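PDB 2AUS: pseudouridine synthase from Pyrococcus abyssi, which probably isomerises specific uridines of RNA to pseudouridine, as the archaeal Cbf5 member of the TruB family, whose chain also carries an RNA-binding type PUA domain. Local coordinates for residues A267-V271 and P272-K276; I253-K256 and D257-A261; P55-S59 and H60-A64. All coordinates share one frame; numbering follows the deposited sequence.

Contact 1: residues A267-V271 and P272-K276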
ATOM      1  N   ALA A 267      31.970  17.148 -29.217  1.00 46.95           N
ATOM      2  CA  ALA A 267      31.965  18.389 -29.986  1.00 46.78           C
ATOM      3  C   ALA A 267      30.556  18.907 -30.239  1.00 47.31           C
ATOM      4  O   ALA A 267      29.578  18.167 -30.122  1.00 48.42           O
ATOM      5  CB  ALA A 267      32.669  18.180 -31.314  1.00 45.68           C
ATOM      6  N   ASN A 268      30.454  20.189 -30.565  1.00 47.16           N
ATOM      7  CA  ASN A 268      29.162  20.768 -30.890  1.00 46.38           C
ATOM      8  C   ASN A 268      28.954  20.463 -32.365  1.00 44.00           C
ATOM      9  O   ASN A 268      29.912  20.188 -33.079  1.00 44.08           O
ATOM     10  CB  ASN A 268      29.156  22.281 -30.669  1.00 47.71           C
ATOM     11  CG  ASN A 268      29.035  22.652 -29.211  1.00 50.14           C
ATOM     12  OD1 ASN A 268      28.296  22.017 -28.459  1.00 50.06           O
ATOM     13  ND2 ASN A 268      29.751  23.697 -28.803  1.00 50.27           N
ATOM     14  N   LEU A 269      27.714  20.511 -32.828  1.00 43.89           N
ATOM     15  CA  LEU A 269      27.438  20.219 -34.233  1.00 43.80           C
ATOM     16  C   LEU A 269      27.704  21.425 -35.121  1.00 44.42           C
ATOM     17  O   LEU A 269      27.223  22.524 -34.852  1.00 46.38           O
ATOM     18  CB  LEU A 269      25.978  19.784 -34.405  1.00 42.70           C
ATOM     19  CG  LEU A 269      25.493  19.555 -35.840  1.00 40.84           C
ATOM     20  CD1 LEU A 269      26.241  18.382 -36.446  1.00 39.54           C
ATOM     21  CD2 LEU A 269      23.988  19.302 -35.839  1.00 41.02           C
ATOM     22  N   THR A 270      28.466  21.218 -36.187  1.00 44.79           N
ATOM     23  CA  THR A 270      28.747  22.302 -37.112  1.00 44.68           C
ATOM     24  C   THR A 270      27.892  22.096 -38.354  1.00 45.16           C
ATOM     25  O   THR A 270      27.496  20.973 -38.670  1.00 44.17           O
ATOM     26  CB  THR A 270      30.241  22.346 -37.508  1.00 46.34           C
ATOM     27  OG1 THR A 270      30.609  21.122 -38.152  1.00 47.62           O
ATOM     28  CG2 THR A 270      31.112  22.533 -36.268  1.00 45.11           C
ATOM     29  N   VAL A 271      27.609  23.192 -39.042  1.00 45.35           N
ATOM     30  CA  VAL A 271      26.795  23.194 -40.255  1.00 46.35           C
ATOM     31  C   VAL A 271      27.184  22.152 -41.306  1.00 46.32           C
ATOM     32  O   VAL A 271      26.317  21.508 -41.901  1.00 46.68           O
ATOM     33  CB  VAL A 271      26.818  24.609 -40.903  1.00 48.08           C
ATOM     34  CG1 VAL A 271      26.054  24.613 -42.226  1.00 46.56           C
ATOM     35  CG2 VAL A 271      26.221  25.620 -39.925  1.00 46.86           C
ATOM     36  N   PRO A 272      28.490  21.981 -41.560  1.00 46.77           N
ATOM     37  CA  PRO A 272      28.978  21.010 -42.550  1.00 45.85           C
ATOM     38  C   PRO A 272      28.560  19.562 -42.278  1.00 43.83           C
ATOM     39  O   PRO A 272      28.606  18.723 -43.174  1.00 45.07           O
ATOM     40  CB  PRO A 272      30.498  21.175 -42.475  1.00 47.75           C
ATOM     41  CG  PRO A 272      30.664  22.604 -42.072  1.00 48.58           C
ATOM     42  CD  PRO A 272      29.612  22.759 -41.002  1.00 47.98           C
ATOM     43  N   GLY A 273      28.171  19.272 -41.042  1.00 42.98           N
ATOM     44  CA  GLY A 273      27.767  17.921 -40.700  1.00 42.17           C
ATOM     45  C   GLY A 273      26.287  17.644 -40.910  1.00 41.77           C
ATOM     46  O   GLY A 273      25.843  16.501 -40.798  1.00 42.42           O
ATOM     47  N   ILE A 274      25.524  18.684 -41.227  1.00 40.35           N
ATOM     48  CA  ILE A 274      24.084  18.550 -41.432  1.00 39.71           C
ATOM     49  C   ILE A 274      23.703  18.006 -42.808  1.00 39.76           C
ATOM     50  O   ILE A 274      24.172  18.493 -43.832  1.00 41.49           O
ATOM     51  CB  ILE A 274      23.395  19.908 -41.233  1.00 39.70           C
ATOM     52  CG1 ILE A 274      23.712  20.437 -39.830  1.00 38.63           C
ATOM     53  CG2 ILE A 274      21.897  19.777 -41.463  1.00 40.46           C
ATOM     54  CD1 ILE A 274      23.204  21.838 -39.576  1.00 39.37           C
ATOM     55  N   VAL A 275      22.845  16.992 -42.825  1.00 40.15           N
ATOM     56  CA  VAL A 275      22.390  16.397 -44.078  1.00 38.70           C
ATOM     57  C   VAL A 275      21.015  16.970 -44.433  1.00 38.81           C
ATOM     58  O   VAL A 275      20.784  17.421 -45.551  1.00 37.98           O
ATOM     59  CB  VAL A 275      22.293  14.864 -43.958  1.00 39.45           C
ATOM     60  CG1 VAL A 275      21.569  14.283 -45.174  1.00 35.88           C
ATOM     61  CG2 VAL A 275      23.699  14.270 -43.837  1.00 37.78           C
ATOM     62  N   LYS A 276      20.112  16.947 -43.463  1.00 37.28           N
ATOM     63  CA  LYS A 276      18.765  17.465 -43.649  1.00 37.97           C
ATOM     64  C   LYS A 276      18.231  17.858 -42.274  1.00 37.67           C
ATOM     65  O   LYS A 276      18.750  17.408 -41.246  1.00 35.87           O
ATOM     66  CB  LYS A 276      17.879  16.389 -44.281  1.00 37.36           C
ATOM     67  CG  LYS A 276      17.866  15.094 -43.502  1.00 37.13           C
ATOM     68  CD  LYS A 276      17.306  13.944 -44.326  1.00 39.68           C
ATOM     69  CE  LYS A 276      17.286  12.668 -43.509  1.00 40.71           C
ATOM     70  NZ  LYS A 276      16.779  11.525 -44.304  1.00 44.96           N
TER
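Two backbone hydrogen bonds run side by side where the chain turns from Thr270 to Ile274, a short 3-10 turn that joins strands 269-270 and 274-278 of the PUA domain. Gly273 N donates to Thr270 O at 3.0 Å, and one residue further on Ile274 N repeats the step onto Val271 O, also at 3.0 Å. Both links join residues three apart, the i to i+3 spacing of a 3-10 turn. Proline suits position 272 because it has no N-H to offer and its ring already holds phi near the value the turn needs. Glycine at 273 lacks a CB, which would have pressed tightly against a methyl of Leu269.

The packing spreads from these bonds. Thr270 sets its hydroxyl above the CD corner of the proline ring, OG1 3.4 Å from Pro272 CD, because chi1 of 61° puts the oxygen between the backbone N and the carbonyl carbon. Beyond the turn the two strands carry apolar side chains inward: Leu269, with CG anti to its own nitrogen (chi1 175°), crosses Ile274 at about a right angle, and CD2 meets Ile274 CG1 at 4.2 Å. Branched aliphatic residues fit here, since Ile253 of strand 252-255 touches both and strand 316-323 adds Val318 against Leu269 and Ala317 against Ile274. Farther along, Val275 and Lys276 both face Trp254 in a classic beta bulge, and the lysine makes a cation-pi contact with that indole. Back at the turn, Ile274 CD1 lies over the backbone of the preceding segment, 3.9 Å from Val271 CA.

Contact 2: residues I253-K256 and D257-A261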
ATOM      1  N   ILE A 253      17.535  17.420 -36.541  1.00 34.49           N
ATOM      2  CA  ILE A 253      18.623  17.726 -37.465  1.00 34.10           C
ATOM      3  C   ILE A 253      19.338  16.397 -37.688  1.00 33.61           C
ATOM      4  O   ILE A 253      19.829  15.782 -36.744  1.00 35.50           O
ATOM      5  CB  ILE A 253      19.620  18.746 -36.869  1.00 35.63           C
ATOM      6  CG1 ILE A 253      18.896  20.065 -36.584  1.00 33.16           C
ATOM      7  CG2 ILE A 253      20.791  18.982 -37.857  1.00 31.04           C
ATOM      8  CD1 ILE A 253      19.755  21.102 -35.877  1.00 36.35           C
ATOM      9  N   TRP A 254      19.364  15.947 -38.935  1.00 33.89           N
ATOM     10  CA  TRP A 254      19.995  14.688 -39.299  1.00 32.29           C
ATOM     11  C   TRP A 254      21.426  14.942 -39.771  1.00 30.14           C
ATOM     12  O   TRP A 254      21.671  15.778 -40.637  1.00 30.59           O
ATOM     13  CB  TRP A 254      19.164  14.010 -40.391  1.00 31.67           C
ATOM     14  CG  TRP A 254      17.860  13.453 -39.888  1.00 33.07           C
ATOM     15  CD1 TRP A 254      17.632  12.177 -39.453  1.00 32.65           C
ATOM     16  CD2 TRP A 254      16.592  14.134 -39.821  1.00 32.51           C
ATOM     17  NE1 TRP A 254      16.308  12.020 -39.130  1.00 32.86           N
ATOM     18  CE2 TRP A 254      15.646  13.204 -39.340  1.00 32.53           C
ATOM     19  CE3 TRP A 254      16.170  15.445 -40.114  1.00 33.12           C
ATOM     20  CZ2 TRP A 254      14.285  13.530 -39.159  1.00 33.87           C
ATOM     21  CZ3 TRP A 254      14.817  15.776 -39.937  1.00 32.91           C
ATOM     22  CH2 TRP A 254      13.891  14.818 -39.455  1.00 32.53           C
ATOM     23  N   ILE A 255      22.378  14.211 -39.209  1.00 31.14           N
ATOM     24  CA  ILE A 255      23.767  14.446 -39.566  1.00 31.10           C
ATOM     25  C   ILE A 255      24.519  13.289 -40.188  1.00 33.53           C
ATOM     26  O   ILE A 255      24.116  12.128 -40.077  1.00 34.22           O
ATOM     27  CB  ILE A 255      24.546  14.940 -38.335  1.00 32.94           C
ATOM     28  CG1 ILE A 255      24.600  13.836 -37.272  1.00 31.32           C
ATOM     29  CG2 ILE A 255      23.853  16.181 -37.772  1.00 31.31           C
ATOM     30  CD1 ILE A 255      25.455  14.170 -36.076  1.00 29.62           C
ATOM     31  N   LYS A 256      25.616  13.627 -40.860  1.00 35.05           N
ATOM     32  CA  LYS A 256      26.466  12.645 -41.522  1.00 38.03           C
ATOM     33  C   LYS A 256      27.104  11.739 -40.488  1.00 36.81           C
ATOM     34  O   LYS A 256      27.250  12.126 -39.329  1.00 36.22           O
ATOM     35  CB  LYS A 256      27.578  13.351 -42.307  1.00 39.17           C
ATOM     36  CG  LYS A 256      27.093  14.408 -43.261  1.00 42.53           C
ATOM     37  CD  LYS A 256      28.250  15.090 -43.985  1.00 43.41           C
ATOM     38  CE  LYS A 256      27.734  16.226 -44.860  1.00 46.57           C
ATOM     39  NZ  LYS A 256      28.810  16.853 -45.684  1.00 50.53           N
ATOM     40  N   ASP A 257      27.486  10.535 -40.908  1.00 38.23           N
ATOM     41  CA  ASP A 257      28.136   9.579 -40.007  1.00 40.05           C
ATOM     42  C   ASP A 257      29.374  10.185 -39.328  1.00 40.51           C
ATOM     43  O   ASP A 257      29.588   9.992 -38.130  1.00 39.60           O
ATOM     44  CB  ASP A 257      28.558   8.321 -40.772  1.00 40.93           C
ATOM     45  CG  ASP A 257      27.374   7.460 -41.205  1.00 43.72           C
ATOM     46  OD1 ASP A 257      27.612   6.385 -41.808  1.00 45.75           O
ATOM     47  OD2 ASP A 257      26.212   7.841 -40.947  1.00 42.16           O
ATOM     48  N   SER A 258      30.186  10.914 -40.088  1.00 40.66           N
ATOM     49  CA  SER A 258      31.399  11.525 -39.531  1.00 43.26           C
ATOM     50  C   SER A 258      31.084  12.553 -38.458  1.00 42.79           C
ATOM     51  O   SER A 258      31.825  12.685 -37.482  1.00 44.44           O
ATOM     52  CB  SER A 258      32.229  12.186 -40.634  1.00 44.30           C
ATOM     53  OG  SER A 258      31.501  13.226 -41.264  1.00 46.53           O
ATOM     54  N   ALA A 259      29.989  13.287 -38.636  1.00 40.60           N
ATOM     55  CA  ALA A 259      29.595  14.293 -37.660  1.00 38.55           C
ATOM     56  C   ALA A 259      29.076  13.592 -36.410  1.00 37.78           C
ATOM     57  O   ALA A 259      29.169  14.120 -35.308  1.00 38.12           O
ATOM     58  CB  ALA A 259      28.531  15.206 -38.240  1.00 38.27           C
ATOM     59  N   VAL A 260      28.536  12.391 -36.576  1.00 38.36           N
ATOM     60  CA  VAL A 260      28.037  11.648 -35.426  1.00 37.05           C
ATOM     61  C   VAL A 260      29.203  11.341 -34.486  1.00 37.43           C
ATOM     62  O   VAL A 260      29.088  11.489 -33.271  1.00 37.70           O
ATOM     63  CB  VAL A 260      27.382  10.315 -35.834  1.00 36.19           C
ATOM     64  CG1 VAL A 260      26.966   9.555 -34.582  1.00 36.45           C
ATOM     65  CG2 VAL A 260      26.166  10.568 -36.718  1.00 34.70           C
ATOM     66  N   ALA A 261      30.323  10.913 -35.056  1.00 37.17           N
ATOM     67  CA  ALA A 261      31.501  10.580 -34.267  1.00 38.01           C
ATOM     68  C   ALA A 261      31.984  11.800 -33.488  1.00 39.69           C
ATOM     69  O   ALA A 261      32.270  11.715 -32.288  1.00 39.15           O
ATOM     70  CB  ALA A 261      32.619  10.062 -35.179  1.00 39.01           C
TER
HETATM   71  O   HOH W   1      24.356   9.533 -39.707  1.00 35.11           O
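Asp257 opens helix 257-264 directly after strand 252-255, and its carboxylate reaches back to Ile255 through a water in this strand-to-helix junction of the PUA domain. The water donates to Ile255 O at 2.6 Å and to Asp257 OD2 at 2.8 Å, bridging the last strand residue and the first helical one. An acid suits this first turn, where its negative charge would probably be favoured by the helix dipole; OD2 is also bonded to Thr27 OG1 and OD1 to Asn28 N, which together hold the carboxylate in place. Ser258 follows on the exposed side, its OG near Lys256 CB.

Ala259 N then turns back to Lys256 O, the carbonyl at the N-cap position, but this bond is weak, bent to 121° at the hydrogen. The small CB of Ala259 comes within 3.9 Å of Ile255 CD1, so the helix can sit close to the strand end. Val260 N makes the straighter bond to the same oxygen, 140° at the hydrogen, so that Lys256 O receives two donors. Ile255 holds its CG1 between its own nitrogen and carbonyl carbon, which aims the branch at the helix; the axis of residues 257-261 stands at 99° to that of strand residues 253-255. The beta-branched side chains of Ile255 and Val260 cross obliquely, with Ile255 CG1 3.7 Å from Val260 CG2.

Contact 3: residues P55-S59 and H60-A64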
ATOM      1  N   PRO A  55      -1.961   4.814  -8.756  1.00 46.59           N
ATOM      2  CA  PRO A  55      -2.138   5.848  -7.730  1.00 46.38           C
ATOM      3  C   PRO A  55      -1.558   5.337  -6.413  1.00 48.24           C
ATOM      4  O   PRO A  55      -1.568   4.131  -6.150  1.00 48.09           O
ATOM      5  CB  PRO A  55      -3.651   6.008  -7.663  1.00 46.60           C
ATOM      6  CG  PRO A  55      -4.131   4.612  -7.920  1.00 47.02           C
ATOM      7  CD  PRO A  55      -3.247   4.169  -9.080  1.00 45.77           C
ATOM      8  N   GLY A  56      -1.042   6.247  -5.592  1.00 49.00           N
ATOM      9  CA  GLY A  56      -0.475   5.843  -4.315  1.00 48.41           C
ATOM     10  C   GLY A  56       0.973   6.259  -4.163  1.00 49.75           C
ATOM     11  O   GLY A  56       1.278   7.245  -3.485  1.00 50.32           O
ATOM     12  N   PRO A  57       1.900   5.525  -4.787  1.00 49.72           N
ATOM     13  CA  PRO A  57       3.322   5.863  -4.693  1.00 48.49           C
ATOM     14  C   PRO A  57       3.662   7.169  -5.403  1.00 47.30           C
ATOM     15  O   PRO A  57       2.883   7.676  -6.208  1.00 44.54           O
ATOM     16  CB  PRO A  57       4.001   4.660  -5.343  1.00 50.66           C
ATOM     17  CG  PRO A  57       2.987   4.208  -6.353  1.00 49.71           C
ATOM     18  CD  PRO A  57       1.699   4.300  -5.581  1.00 49.95           C
ATOM     19  N   THR A  58       4.826   7.722  -5.083  1.00 46.10           N
ATOM     20  CA  THR A  58       5.268   8.941  -5.736  1.00 46.86           C
ATOM     21  C   THR A  58       5.931   8.475  -7.032  1.00 46.42           C
ATOM     22  O   THR A  58       6.183   7.281  -7.214  1.00 45.54           O
ATOM     23  CB  THR A  58       6.308   9.706  -4.888  1.00 46.95           C
ATOM     24  OG1 THR A  58       7.485   8.905  -4.751  1.00 48.34           O
ATOM     25  CG2 THR A  58       5.750  10.019  -3.503  1.00 45.41           C
ATOM     26  N   SER A  59       6.204   9.406  -7.935  1.00 46.21           N
ATOM     27  CA  SER A  59       6.838   9.042  -9.191  1.00 47.21           C
ATOM     28  C   SER A  59       8.232   8.500  -8.930  1.00 47.33           C
ATOM     29  O   SER A  59       8.663   7.534  -9.570  1.00 46.11           O
ATOM     30  CB  SER A  59       6.900  10.250 -10.119  1.00 45.76           C
ATOM     31  OG  SER A  59       5.603  10.533 -10.610  1.00 46.81           O
ATOM     32  N   HIS A  60       8.927   9.115  -7.978  1.00 47.80           N
ATOM     33  CA  HIS A  60      10.273   8.694  -7.609  1.00 47.54           C
ATOM     34  C   HIS A  60      10.252   7.240  -7.161  1.00 46.74           C
ATOM     35  O   HIS A  60      11.092   6.442  -7.574  1.00 47.34           O
ATOM     36  CB  HIS A  60      10.806   9.558  -6.466  1.00 50.70           C
ATOM     37  CG  HIS A  60      12.187   9.186  -6.021  1.00 50.97           C
ATOM     38  ND1 HIS A  60      13.319   9.578  -6.704  1.00 53.36           N
ATOM     39  CD2 HIS A  60      12.615   8.437  -4.978  1.00 50.11           C
ATOM     40  CE1 HIS A  60      14.386   9.086  -6.099  1.00 51.27           C
ATOM     41  NE2 HIS A  60      13.987   8.390  -5.050  1.00 50.90           N
ATOM     42  N   GLU A  61       9.290   6.901  -6.307  1.00 47.19           N
ATOM     43  CA  GLU A  61       9.173   5.538  -5.808  1.00 47.76           C
ATOM     44  C   GLU A  61       8.883   4.559  -6.937  1.00 46.64           C
ATOM     45  O   GLU A  61       9.406   3.445  -6.944  1.00 46.69           O
ATOM     46  CB  GLU A  61       8.073   5.455  -4.748  1.00 50.12           C
ATOM     47  CG  GLU A  61       8.307   6.382  -3.566  1.00 55.23           C
ATOM     48  CD  GLU A  61       7.259   6.233  -2.481  1.00 57.92           C
ATOM     49  OE1 GLU A  61       6.051   6.390  -2.780  1.00 55.41           O
ATOM     50  OE2 GLU A  61       7.653   5.956  -1.325  1.00 61.27           O
ATOM     51  N   VAL A  62       8.048   4.974  -7.888  1.00 46.45           N
ATOM     52  CA  VAL A  62       7.705   4.132  -9.035  1.00 44.83           C
ATOM     53  C   VAL A  62       8.962   3.847  -9.870  1.00 45.41           C
ATOM     54  O   VAL A  62       9.184   2.724 -10.325  1.00 44.07           O
ATOM     55  CB  VAL A  62       6.644   4.817  -9.917  1.00 45.75           C
ATOM     56  CG1 VAL A  62       6.461   4.053 -11.220  1.00 45.59           C
ATOM     57  CG2 VAL A  62       5.335   4.883  -9.162  1.00 46.33           C
ATOM     58  N   VAL A  63       9.787   4.871 -10.067  1.00 44.55           N
ATOM     59  CA  VAL A  63      11.015   4.696 -10.828  1.00 45.07           C
ATOM     60  C   VAL A  63      11.936   3.734 -10.066  1.00 45.82           C
ATOM     61  O   VAL A  63      12.582   2.871 -10.668  1.00 43.60           O
ATOM     62  CB  VAL A  63      11.732   6.042 -11.049  1.00 43.79           C
ATOM     63  CG1 VAL A  63      13.068   5.817 -11.730  1.00 42.91           C
ATOM     64  CG2 VAL A  63      10.864   6.947 -11.908  1.00 46.08           C
ATOM     65  N   ALA A  64      11.986   3.879  -8.742  1.00 44.19           N
ATOM     66  CA  ALA A  64      12.817   3.001  -7.926  1.00 44.99           C
ATOM     67  C   ALA A  64      12.380   1.552  -8.155  1.00 44.23           C
ATOM     68  O   ALA A  64      13.216   0.663  -8.283  1.00 44.91           O
ATOM     69  CB  ALA A  64      12.684   3.368  -6.440  1.00 42.61           C
TER
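Thr58 and Glu61 are brought together by two chi1 choices: that of Thr58, 64°, sets OG1 facing the first helical turn, while that of Glu61, -58°, places CG beside its own nitrogen and sends the chain back along the helix start. Thr58 OG1 accepts from Glu61 N at 3.1 Å, and Glu61 OE1 accepts from Thr58 N at 2.9 Å through its anti lone pair. Each residue thus satisfies the other's backbone N-H. Threonine suits the N-cap because its short side chain offers an acceptor where no earlier helical turn supplies a carbonyl; an alanine here would probably leave Glu61 N without its cap, with only the Thr58 N to Glu61 OE1 half of the box remaining.

The regular helical pattern takes over at once, Val62 N bonding to Thr58 O at 3.0 Å and Val63 N to Ser59 O at 2.9 Å. Pro57, before the cap, adds an apolar contact: its ring packs against Val62, CG 3.7 Å from Val62 CG2. Val62 packs inward on Leu51 and Leu89 of strands 47-53 and 88-93, and Ser59 OG bonds to Leu81 O of a nearby loop. The reciprocal pair of bonds between Thr58 and Glu61 is a capping box, here starting helix 59-69 after strand 47-53.

From the N terminus, contact 3 comes first, closing the turn by which the loop after strand 47-53 enters helix 59-69. Contact 2 follows far along the chain, where strand 252-255 gives way to helix 257-264, and contact 1 then closes the turn between strands 269-270 and 274-278. The three lie in series, none nested in or crossing another. Contacts 1 and 2 share the PUA domain, with centres about 7 Å apart: strands 252-255 and 274-278 are neighbours in one sheet, probably hydrogen-bonded through Val275 N and Trp254 O, 2.8 Å apart. Contact 3 stands on the opposite side of the chain's centre, its own centre about 38 Å from that of contact 2.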